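Local atomic coordinates of Nsp15 (Middle East respiratory syndrome-related coronavirus, PDB entry 5YVD), a protein that cleaves RNA as a uridylate-specific endoribonuclease of the coronavirus replicase, probably on the 3' side of uridines, and assembles as a hexamer. Residues H66-L71 and K267-I272; F117-N122 and A134-D139; D152-N157 and Q169-Y174. All blocks are in the same frame, centred on the assembly; numbering follows the deposited sequence.

Contact 1: residues H66-L71 and K267-I272; sequences HPDFKL and KGSSTI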
# COMPACT_ATOMS: atom_id res chain seq x y z
N HIS A 66 0.52 20.65 -28.74
CA HIS A 66 1.93 20.37 -28.96
C HIS A 66 2.06 19.21 -29.92
O HIS A 66 1.10 18.45 -30.09
CB HIS A 66 2.66 20.09 -27.64
CG HIS A 66 2.09 18.97 -26.83
ND1 HIS A 66 2.47 17.66 -27.00
CD2 HIS A 66 1.19 18.98 -25.82
CE1 HIS A 66 1.82 16.90 -26.14
NE2 HIS A 66 1.03 17.67 -25.41
N PRO A 67 3.23 19.06 -30.55
CA PRO A 67 3.51 17.88 -31.38
C PRO A 67 3.29 16.61 -30.61
O PRO A 67 3.49 16.59 -29.40
CB PRO A 67 4.99 18.03 -31.73
CG PRO A 67 5.26 19.49 -31.65
CD PRO A 67 4.30 20.07 -30.63
N ASP A 68 2.86 15.56 -31.29
CA ASP A 68 2.49 14.33 -30.57
C ASP A 68 3.75 13.69 -29.98
O ASP A 68 4.84 13.81 -30.53
CB ASP A 68 1.72 13.36 -31.49
CG ASP A 68 1.11 12.19 -30.73
OD1 ASP A 68 1.06 12.24 -29.47
OD2 ASP A 68 0.67 11.21 -31.39
N PHE A 69 3.58 13.02 -28.86
CA PHE A 69 4.73 12.54 -28.08
C PHE A 69 5.75 11.76 -28.88
O PHE A 69 6.96 11.93 -28.66
CB PHE A 69 4.26 11.70 -26.90
CG PHE A 69 3.34 12.44 -25.98
CD1 PHE A 69 3.83 13.39 -25.12
CD2 PHE A 69 1.97 12.21 -26.01
CE1 PHE A 69 2.99 14.09 -24.30
CE2 PHE A 69 1.13 12.91 -25.18
CZ PHE A 69 1.64 13.85 -24.32
N LYS A 70 5.29 10.89 -29.78
CA LYS A 70 6.20 10.05 -30.55
C LYS A 70 7.20 10.88 -31.36
O LYS A 70 8.30 10.41 -31.66
CB LYS A 70 5.42 9.12 -31.49
CG LYS A 70 4.87 9.82 -32.72
CD LYS A 70 3.67 9.16 -33.36
CE LYS A 70 2.99 10.14 -34.31
NZ LYS A 70 1.86 9.52 -35.06
N LEU A 71 6.84 12.11 -31.73
CA LEU A 71 7.80 12.97 -32.40
C LEU A 71 8.87 13.44 -31.39
O LEU A 71 10.08 13.45 -31.68
CB LEU A 71 7.11 14.16 -33.05
CG LEU A 71 6.08 13.85 -34.16
CD1 LEU A 71 5.72 15.14 -34.89
CD2 LEU A 71 6.54 12.81 -35.16
N LYS A 267 1.82 0.64 -23.90
CA LYS A 267 0.94 1.68 -24.42
C LYS A 267 1.61 3.04 -24.49
O LYS A 267 2.45 3.37 -23.66
CB LYS A 267 -0.34 1.79 -23.57
CG LYS A 267 -1.20 0.54 -23.65
CD LYS A 267 -2.64 0.72 -23.15
CE LYS A 267 -3.23 -0.65 -22.79
NZ LYS A 267 -2.60 -1.23 -21.56
N GLY A 268 1.22 3.82 -25.49
CA GLY A 268 1.64 5.21 -25.62
C GLY A 268 2.01 5.57 -27.05
O GLY A 268 2.51 4.73 -27.79
N SER A 269 1.79 6.84 -27.40
CA SER A 269 2.13 7.36 -28.73
C SER A 269 3.47 6.83 -29.20
O SER A 269 4.46 6.92 -28.49
CB SER A 269 2.18 8.87 -28.71
OG SER A 269 2.56 9.40 -29.97
N SER A 270 3.46 6.27 -30.41
CA SER A 270 4.62 5.61 -30.98
C SER A 270 4.41 5.39 -32.49
O SER A 270 3.29 5.11 -32.95
CB SER A 270 4.87 4.27 -30.27
OG SER A 270 5.95 3.55 -30.85
N THR A 271 5.49 5.52 -33.25
CA THR A 271 5.43 5.33 -34.69
C THR A 271 4.97 3.94 -35.04
O THR A 271 4.21 3.78 -36.01
CB THR A 271 6.78 5.64 -35.36
OG1 THR A 271 7.07 7.02 -35.21
CG2 THR A 271 6.72 5.35 -36.82
N ILE A 272 5.41 2.94 -34.26
CA ILE A 272 4.93 1.55 -34.35
C ILE A 272 4.24 1.07 -33.07
O ILE A 272 4.73 1.26 -31.96
CB ILE A 272 6.08 0.55 -34.57
CG1 ILE A 272 6.95 0.95 -35.76
CG2 ILE A 272 5.55 -0.87 -34.73
CD1 ILE A 272 8.42 0.62 -35.56
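Ser-269 pushes its hydroxymethyl group into the first turn of the helix that begins at Phe-69, and most of the contact gathers round this one side chain. Its OG stands anti to its own backbone N (chi1 178°), which carries the oxygen toward the helix start. There Lys-70 N donates a hydrogen bond to Ser-269 OG, 3.1 Å long and moderately bent at 144°. Asp-68, in the N-cap position, brings its carboxylate to the same oxygen, with Asp-68 OD2 3.0 Å from Ser-269 OG; Asp-68 OD2 is hydrogen-bonded to Ser-194 OG. The other carboxylate oxygen turns back on its own segment: Phe-69 N donates to Asp-68 OD1, meeting it from above the carboxylate plane. Carbon atoms pack round this polar core. Ser-269 CB lies at the edge of the Phe-69 ring, 4.0 Å from Phe-69 CB, and the first carbons of Lys-70 run past the serine, Lys-70 CB lying against the loop backbone, 3.6 Å from Ser-270 N.

Beyond Ser-269 the fit is looser. The partly exposed Ser-270 directs its CB away from the helix and its OG donates to Ile-272 O, folding the loop on itself. The side chains of Thr-271 and Lys-70 come no nearer than 4.3 Å, OG1 to CG, and the threonine hydroxyl is engaged instead with Asp-320 and Asn-74. The extended end of Lys-70 likewise leaves the loop, NZ bonding to Ser-194, Thr-192 and Tyr-153.

This is an interface between domains: helix 69-74 of the middle domain meets the loop between strands 260-263 and 273-279 of the endoribonuclease domain. Behind the helix start, Phe-69 packs edge-to-face on Tyr-155 of strand 153-156.

Contact 2: residues F117-N122 and A134-D139; sequences FDIRDN and AIFISD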
# COMPACT_ATOMS: atom_id res chain seq x y z
N PHE A 117 12.45 23.13 -25.74
CA PHE A 117 11.99 24.48 -25.38
C PHE A 117 10.82 24.86 -26.26
O PHE A 117 10.70 24.35 -27.38
CB PHE A 117 13.09 25.50 -25.65
CG PHE A 117 14.36 25.30 -24.88
CD1 PHE A 117 15.30 24.37 -25.30
CD2 PHE A 117 14.64 26.08 -23.79
CE1 PHE A 117 16.49 24.22 -24.61
CE2 PHE A 117 15.81 25.91 -23.09
CZ PHE A 117 16.74 25.00 -23.51
N ASP A 118 10.00 25.82 -25.80
CA ASP A 118 8.79 26.22 -26.56
C ASP A 118 8.69 27.74 -26.72
O ASP A 118 8.92 28.48 -25.78
CB ASP A 118 7.53 25.66 -25.87
CG ASP A 118 6.24 25.85 -26.70
OD1 ASP A 118 5.79 27.02 -26.87
OD2 ASP A 118 5.65 24.83 -27.13
N ILE A 119 8.32 28.18 -27.92
CA ILE A 119 8.15 29.60 -28.20
C ILE A 119 7.12 30.27 -27.29
O ILE A 119 7.21 31.45 -27.01
CB ILE A 119 7.77 29.83 -29.67
CG1 ILE A 119 7.85 31.32 -30.07
CG2 ILE A 119 6.37 29.34 -29.95
CD1 ILE A 119 9.01 31.65 -30.96
N ARG A 120 6.11 29.54 -26.83
CA ARG A 120 5.05 30.16 -26.02
C ARG A 120 5.50 30.53 -24.60
O ARG A 120 4.78 31.24 -23.90
CB ARG A 120 3.80 29.28 -25.98
CG ARG A 120 3.03 29.34 -27.29
CD ARG A 120 2.12 28.14 -27.51
NE ARG A 120 2.89 26.91 -27.72
CZ ARG A 120 2.35 25.72 -27.96
NH1 ARG A 120 1.02 25.55 -28.05
NH2 ARG A 120 3.16 24.70 -28.13
N ASP A 121 6.68 30.06 -24.18
CA ASP A 121 7.26 30.48 -22.91
C ASP A 121 8.22 31.63 -23.15
O ASP A 121 9.16 31.51 -23.94
CB ASP A 121 7.97 29.32 -22.24
CG ASP A 121 7.07 28.13 -22.07
OD1 ASP A 121 5.89 28.34 -21.71
OD2 ASP A 121 7.54 26.99 -22.31
N ASN A 122 7.95 32.75 -22.50
CA ASN A 122 8.79 33.94 -22.60
C ASN A 122 10.26 33.54 -22.39
O ASN A 122 10.58 32.78 -21.49
CB ASN A 122 8.31 35.01 -21.60
CG ASN A 122 9.10 36.30 -21.70
OD1 ASN A 122 9.68 36.77 -20.72
ND2 ASN A 122 9.13 36.88 -22.89
N ALA A 134 19.72 20.55 -27.93
CA ALA A 134 18.32 20.92 -27.63
C ALA A 134 17.36 20.80 -28.80
O ALA A 134 17.77 20.68 -29.95
CB ALA A 134 18.27 22.34 -27.09
N ILE A 135 16.08 20.89 -28.46
CA ILE A 135 14.97 20.85 -29.41
C ILE A 135 14.10 22.10 -29.20
O ILE A 135 13.85 22.52 -28.07
CB ILE A 135 14.14 19.56 -29.17
CG1 ILE A 135 14.94 18.34 -29.64
CG2 ILE A 135 12.78 19.59 -29.87
CD1 ILE A 135 14.41 17.03 -29.12
N PHE A 136 13.65 22.71 -30.29
CA PHE A 136 12.77 23.88 -30.18
C PHE A 136 11.47 23.65 -30.91
O PHE A 136 11.48 23.15 -32.04
CB PHE A 136 13.43 25.14 -30.71
CG PHE A 136 12.70 26.39 -30.31
CD1 PHE A 136 11.96 27.12 -31.23
CD2 PHE A 136 12.70 26.79 -28.99
CE1 PHE A 136 11.25 28.24 -30.83
CE2 PHE A 136 12.02 27.92 -28.59
CZ PHE A 136 11.28 28.64 -29.51
N ILE A 137 10.37 24.00 -30.25
CA ILE A 137 9.06 23.90 -30.87
C ILE A 137 8.44 25.29 -30.97
O ILE A 137 8.52 26.07 -30.01
CB ILE A 137 8.12 22.89 -30.14
CG1 ILE A 137 7.73 23.36 -28.74
CG2 ILE A 137 8.79 21.53 -30.03
CD1 ILE A 137 7.24 22.25 -27.82
N SER A 138 7.88 25.59 -32.15
CA SER A 138 7.24 26.87 -32.37
C SER A 138 6.12 26.83 -33.39
O SER A 138 6.05 25.97 -34.25
CB SER A 138 8.27 27.96 -32.75
OG SER A 138 8.21 28.30 -34.13
N ASP A 139 5.25 27.82 -33.26
CA ASP A 139 4.08 27.98 -34.10
C ASP A 139 4.43 28.70 -35.40
O ASP A 139 3.59 28.76 -36.31
CB ASP A 139 2.96 28.74 -33.35
CG ASP A 139 3.48 29.99 -32.61
OD1 ASP A 139 4.69 30.30 -32.65
OD2 ASP A 139 2.65 30.66 -31.95
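Phe-117 and Phe-136 are bridge partners on neighbouring parallel strands and lie on the same face of the sheet, yet their rings part company. Phe-117 has CG beside its backbone N (chi1 -61°), which carries the ring back along the partner strand until Phe-117 CE1 touches Ala-134 CB at 3.6 Å; Ile-135 O lies in the plane of this ring, at its edge. Phe-136 takes the other course: with CG anti to the backbone N (chi1 -166°), its ring reaches forward beneath the start of the turn. Phe-136 CD2 rests 3.6 Å from Phe-117 CB, and its CZ meets Ile-119 CB at 3.7 Å, the isoleucine lying aslant to the ring.

Ile-119 then passes its CG2 branch to the end of the strand, 3.6 Å from Ser-138 CA, and crosses Asp-139 at about a right angle. On the reverse face Asp-118 and Ile-137 are paired, the carboxylate slanting across the CG1-CD1 arm. That carboxylate is held from its own segment: Arg-120 NE and NH2 grip it side-on, one nitrogen to each oxygen, each oxygen accepting on its syn lone pair, and this two-point grip fixes the carboxylate's rotation. The backbone N of Arg-120 also donates to Asp-118 OD1, an Asx turn within the type I turn 118-121.

Between the faces run three backbone bonds, Phe-117 N to Ile-135 O, Ile-137 N to Phe-117 O and Ile-119 N to Ile-137 O, of 2.8 to 3.0 Å.

The two strands belong to a beta-alpha-beta unit, connected through helix 124-129, which packs on the phenylalanine face through Ser-124, Leu-125, Lys-127 and Phe-128. Strand 134-138 is flanked on its far edge by antiparallel strand 174-178, and strand 115-118 by parallel strand 79-80.

Contact 3: residues D152-N157 and Q169-Y174; sequences DYAYFN and QPVKFY
Lys-172 reaches Asp-152 by a bent route that can be followed atom by atom. CB leaves the backbone to one side of the opposing segment, and CG stands anti to the backbone N (chi1 -178°). Neither CB, CG nor CD comes close to 152-157; bends at chi2 and chi3 bring the remainder of the chain round. Lys-172 CE is the first atom to arrive, 3.5 Å from Asp-152 OD1, and NZ completes the approach with a salt-bridge hydrogen bond of 2.7 Å to Asp-152 OD1, met nearly along the C-O axis of the carboxylate. The two side chains run side by side in the same direction, and NZ has a second, weak hydrogen bond to Gly-150 O.

Next to this pair the contact turns apolar. Val-171 lays CG1 against the strand backbone, 3.4 Å from Tyr-153 CA, and 4.2 Å from Ala-154 CB. The same methyl of Ala-154 sits in the plane of the Phe-173 ring, at its edge, its CB 3.9 Å from Phe-173 CE1.

At the far end Phe-156 and Gln-169 stack. Gln-169 CG rests over one ring face, 4.0 Å from the centroid and 13° off the normal, a CH-pi contact; its bend at chi2 lays the amide over the ring rim, the planes 27° apart. Asn-157 ND2 covers the opposite face, and donates to Thr-278 of a second subunit, which also packs on Phe-156.

The chemistry is therefore graded. An ion pair at the exposed Asp-152 probably lets each charge moderate the other, whereas the buried middle relies on methyl groups and the edge of one ring. Phe-156, with Gln-169 on one face and Asn-157 on the other, lies where the loop before strand 174-178 meets the second subunit, which Gln-169 and Asn-157 touch too.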
# COMPACT_ATOMS: atom_id res chain seq x y z
N ASP A 152 -0.04 17.60 -40.30
CA ASP A 152 -1.30 18.37 -40.22
C ASP A 152 -2.18 17.99 -39.03
O ASP A 152 -3.42 18.03 -39.12
CB ASP A 152 -2.10 18.22 -41.51
CG ASP A 152 -1.39 18.81 -42.71
OD1 ASP A 152 -0.65 19.80 -42.53
OD2 ASP A 152 -1.60 18.29 -43.83
N TYR A 153 -1.53 17.66 -37.91
CA TYR A 153 -2.23 17.42 -36.67
C TYR A 153 -1.30 17.60 -35.47
O TYR A 153 -0.09 17.69 -35.60
CB TYR A 153 -2.75 16.01 -36.67
CG TYR A 153 -1.63 14.97 -36.62
CD1 TYR A 153 -1.13 14.41 -37.80
CD2 TYR A 153 -1.08 14.55 -35.40
CE1 TYR A 153 -0.12 13.47 -37.77
CE2 TYR A 153 -0.07 13.61 -35.36
CZ TYR A 153 0.42 13.06 -36.55
OH TYR A 153 1.43 12.10 -36.54
N ALA A 154 -1.90 17.61 -34.29
CA ALA A 154 -1.17 17.83 -33.04
C ALA A 154 -2.01 17.31 -31.86
O ALA A 154 -3.17 16.93 -32.02
CB ALA A 154 -0.87 19.32 -32.87
N TYR A 155 -1.42 17.31 -30.68
CA TYR A 155 -2.08 16.78 -29.51
C TYR A 155 -2.57 17.95 -28.68
O TYR A 155 -1.85 18.92 -28.54
CB TYR A 155 -1.05 15.99 -28.73
CG TYR A 155 -1.56 15.17 -27.58
CD1 TYR A 155 -1.62 15.68 -26.28
CD2 TYR A 155 -1.94 13.85 -27.77
CE1 TYR A 155 -2.05 14.90 -25.22
CE2 TYR A 155 -2.38 13.07 -26.72
CZ TYR A 155 -2.43 13.58 -25.46
OH TYR A 155 -2.87 12.76 -24.46
N PHE A 156 -3.79 17.88 -28.16
CA PHE A 156 -4.30 18.92 -27.25
C PHE A 156 -5.28 18.35 -26.20
O PHE A 156 -6.32 17.79 -26.56
CB PHE A 156 -4.95 20.06 -28.05
CG PHE A 156 -5.47 21.21 -27.20
CD1 PHE A 156 -4.66 21.80 -26.23
CD2 PHE A 156 -6.75 21.72 -27.41
CE1 PHE A 156 -5.14 22.85 -25.47
CE2 PHE A 156 -7.23 22.77 -26.65
CZ PHE A 156 -6.43 23.34 -25.69
N ASN A 157 -4.93 18.49 -24.91
CA ASN A 157 -5.76 18.00 -23.80
C ASN A 157 -6.26 16.53 -23.97
O ASN A 157 -7.39 16.22 -23.61
CB ASN A 157 -6.96 18.93 -23.59
CG ASN A 157 -6.57 20.36 -23.21
OD1 ASN A 157 -5.46 20.63 -22.73
ND2 ASN A 157 -7.50 21.28 -23.41
N GLN A 169 -5.81 26.75 -31.57
CA GLN A 169 -4.48 26.49 -31.03
C GLN A 169 -3.69 26.17 -32.26
O GLN A 169 -4.25 25.72 -33.24
CB GLN A 169 -4.47 25.25 -30.13
CG GLN A 169 -5.14 25.42 -28.77
CD GLN A 169 -4.28 26.17 -27.75
OE1 GLN A 169 -3.06 26.19 -27.82
NE2 GLN A 169 -4.93 26.76 -26.77
N PRO A 170 -2.38 26.38 -32.22
CA PRO A 170 -1.58 25.99 -33.37
C PRO A 170 -1.55 24.48 -33.56
O PRO A 170 -1.61 23.70 -32.60
CB PRO A 170 -0.19 26.52 -33.02
CG PRO A 170 -0.14 26.62 -31.52
CD PRO A 170 -1.57 26.90 -31.10
N VAL A 171 -1.47 24.06 -34.83
CA VAL A 171 -1.35 22.66 -35.21
C VAL A 171 -0.07 22.43 -36.04
O VAL A 171 0.59 21.38 -35.97
CB VAL A 171 -2.61 22.23 -36.00
CG1 VAL A 171 -2.48 20.79 -36.50
CG2 VAL A 171 -3.85 22.38 -35.15
N LYS A 172 0.29 23.41 -36.86
CA LYS A 172 1.49 23.29 -37.67
C LYS A 172 2.68 23.77 -36.85
O LYS A 172 2.82 24.98 -36.58
CB LYS A 172 1.36 24.07 -38.98
CG LYS A 172 2.57 23.93 -39.91
CD LYS A 172 2.34 23.03 -41.10
CE LYS A 172 1.78 21.67 -40.76
NZ LYS A 172 1.79 20.86 -41.99
N PHE A 173 3.53 22.83 -36.46
CA PHE A 173 4.69 23.19 -35.65
C PHE A 173 5.95 23.15 -36.48
O PHE A 173 6.08 22.32 -37.38
CB PHE A 173 4.79 22.32 -34.38
CG PHE A 173 3.76 22.68 -33.34
CD1 PHE A 173 2.55 21.96 -33.26
CD2 PHE A 173 3.96 23.75 -32.48
CE1 PHE A 173 1.59 22.30 -32.31
CE2 PHE A 173 3.01 24.09 -31.53
CZ PHE A 173 1.82 23.37 -31.44
N TYR A 174 6.84 24.09 -36.19
CA TYR A 174 8.13 24.19 -36.83
C TYR A 174 9.09 23.80 -35.73
O TYR A 174 9.11 24.40 -34.65
CB TYR A 174 8.36 25.60 -37.39
CG TYR A 174 7.29 25.99 -38.40
CD1 TYR A 174 7.36 25.56 -39.72
CD2 TYR A 174 6.18 26.74 -38.02
CE1 TYR A 174 6.38 25.90 -40.64
CE2 TYR A 174 5.18 27.09 -38.94
CZ TYR A 174 5.29 26.66 -40.25
OH TYR A 174 4.32 26.97 -41.17

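How the contacts relate
Contacts 2 and 3 follow one another in the middle domain, and both fall within the span of chain between the two segments of contact 1, which ties that domain to the endoribonuclease domain. Contacts 1 and 2, their centres about 18 Å apart, do not touch; contact 3 lies about 13 Å from each, centre to centre, and touches both. Toward contact 1 it pairs Tyr-155 N with His-66 O; toward contact 2, Tyr-174 N with Ser-138 O, where strand 174-178 joins the five-stranded mixed sheet. A continuous path thus runs from that sheet through residues 152-157 and 169-174 to the interdomain contact, while contact 3 also borders a second subunit.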